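Local coordinates for protein telomere length regulator taz1 (PDB 4ZMK) that binds double-stranded telomeric DNA and regulates telomere length, this piece being the domain through which two copies pair, at residues S29-D32 / K33-G36. Sequence-based numbering, arbitrary orientation.
Sequences SALD and KITG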
ATOM      1  N   SER A  29       2.997   4.720   5.926  1.00 16.15           N
ATOM      2  CA  SER A  29       3.290   4.192   7.250  0.50 13.32           C
ATOM      3  C   SER A  29       2.930   2.707   7.339  1.00 14.00           C
ATOM      4  O   SER A  29       3.689   1.907   7.878  1.00 13.46           O
ATOM      5  CB  SER A  29       2.531   4.994   8.309  0.50 14.16           C
ATOM      6  OG  SER A  29       2.777   4.491   9.605  0.50 14.93           O
ATOM      7  N   ALA A  30       1.762   2.357   6.809  1.00 12.10           N
ATOM      8  CA  ALA A  30       1.300   0.977   6.804  1.00 11.73           C
ATOM      9  C   ALA A  30       2.211   0.098   5.952  1.00 11.32           C
ATOM     10  O   ALA A  30       2.614  -0.983   6.382  1.00 22.86           O
ATOM     11  CB  ALA A  30      -0.141   0.897   6.317  1.00 12.27           C
ATOM     12  N   LEU A  31       2.565   0.573   4.764  1.00 15.29           N
ATOM     13  CA  LEU A  31       3.488  -0.171   3.902  1.00 10.85           C
ATOM     14  C   LEU A  31       4.873  -0.368   4.522  1.00 11.59           C
ATOM     15  O   LEU A  31       5.507  -1.400   4.327  1.00 20.83           O
ATOM     16  CB  LEU A  31       3.634   0.528   2.557  1.00 10.65           C
ATOM     17  CG  LEU A  31       2.457   0.406   1.610  1.00 10.15           C
ATOM     18  CD1 LEU A  31       2.591   1.438   0.501  1.00 10.73           C
ATOM     19  CD2 LEU A  31       2.417  -0.993   1.037  1.00 17.16           C
ATOM     20  N   ASP A  32       5.357   0.627   5.250  1.00 12.18           N
ATOM     21  CA  ASP A  32       6.657   0.511   5.911  1.00 13.17           C
ATOM     22  C   ASP A  32       6.645  -0.573   7.001  1.00 15.81           C
ATOM     23  O   ASP A  32       7.655  -1.229   7.245  1.00 19.70           O
ATOM     24  CB  ASP A  32       7.075   1.854   6.529  1.00 19.97           C
ATOM     25  CG  ASP A  32       7.434   2.898   5.485  1.00 21.83           C
ATOM     26  OD1 ASP A  32       7.526   2.540   4.292  1.00 19.51           O
ATOM     27  OD2 ASP A  32       7.637   4.076   5.860  1.00 23.61           O
ATOM     28  N   LYS A  33       5.508  -0.734   7.670  1.00 14.02           N
ATOM     29  CA  LYS A  33       5.347  -1.789   8.658  1.00 14.07           C
ATOM     30  C   LYS A  33       5.309  -3.170   7.984  1.00 13.78           C
ATOM     31  O   LYS A  33       5.818  -4.139   8.532  1.00 23.97           O
ATOM     32  CB  LYS A  33       4.088  -1.546   9.489  1.00 14.14           C
ATOM     33  CG  LYS A  33       4.149  -0.233  10.266  1.00 18.46           C
ATOM     34  CD  LYS A  33       2.861   0.055  11.017  1.00 25.16           C
ATOM     35  CE  LYS A  33       3.007   1.290  11.905  1.00 27.20           C
ATOM     36  NZ  LYS A  33       1.777   1.558  12.708  1.00 28.07           N
ATOM     37  N   ILE A  34       4.716  -3.246   6.797  1.00 13.81           N
ATOM     38  CA  ILE A  34       4.745  -4.465   5.985  1.00 12.67           C
ATOM     39  C   ILE A  34       6.169  -4.797   5.533  1.00 13.31           C
ATOM     40  O   ILE A  34       6.607  -5.939   5.626  1.00 19.39           O
ATOM     41  CB  ILE A  34       3.822  -4.323   4.744  1.00 12.69           C
ATOM     42  CG1 ILE A  34       2.365  -4.281   5.179  1.00 11.39           C
ATOM     43  CG2 ILE A  34       4.035  -5.447   3.742  1.00 11.78           C
ATOM     44  CD1 ILE A  34       1.433  -3.874   4.064  1.00 10.66           C
ATOM     45  N   THR A  35       6.879  -3.794   5.029  1.00 16.45           N
ATOM     46  CA  THR A  35       8.285  -3.951   4.667  1.00 15.87           C
ATOM     47  C   THR A  35       9.105  -4.457   5.849  1.00 15.48           C
ATOM     48  O   THR A  35       9.941  -5.347   5.708  1.00 18.40           O
ATOM     49  CB  THR A  35       8.885  -2.627   4.165  1.00 14.21           C
ATOM     50  OG1 THR A  35       8.146  -2.180   3.031  1.00 14.93           O
ATOM     51  CG2 THR A  35      10.328  -2.803   3.754  1.00 15.42           C
ATOM     52  N   GLY A  36       8.853  -3.891   7.020  1.00 18.52           N
ATOM     53  CA  GLY A  36       9.569  -4.288   8.216  1.00 17.19           C
ATOM     54  C   GLY A  36       9.330  -5.738   8.573  1.00 17.78           C
ATOM     55  O   GLY A  36      10.273  -6.458   8.886  1.00 28.10           O
TER
HETATM   56  O   HOH W   1       0.635   2.598  10.022  1.00 33.94           O
HETATM   57  O   HOH W   2       8.813   0.480   3.026  1.00 22.95           O
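K33 lies one turn on from S29 in helix 20-40, an alpha-helix that packs against helix 44-70 of its own chain and against the second subunit of the dimer. Its chain starts at CB, 3.5 Å from the carbonyl O of A30. CG, beside the backbone N (chi1 -62°), comes to 3.2 Å from S29 O, the same oxygen that accepts the K33 N-H. From there the chain is fully extended and runs back along the helix toward its N-terminal end, CD still skirting S29 O. The ammonium NZ donates to the backbone O of T7, so K33 ties helix 20-40 to the end of helix 3-7, and to a water 3.1 Å away. S29 is modelled in two conformers; in this one OG bonds that water and lies 3.9 Å from CE, a bridge perhaps only partly occupied.

The i to i+4 backbone bonds continue with I34 N to A30 O, T35 N to L31 O and G36 N to D32 O. I34 sends CG1 past A30 O and brings CD1 within 4.3 Å of L31 CD2, on the buried side, where L57 and F53 of helix 44-70 lie; L31 also meets L31 of the second subunit. D32 and T35 reach that subunit too: D32 OD1 bonds its S58 OG, and T35 OG1 its S54 OG. One water joins the pair, 2.7 Å from T35 OG1 and donating a proton to D32 OD1.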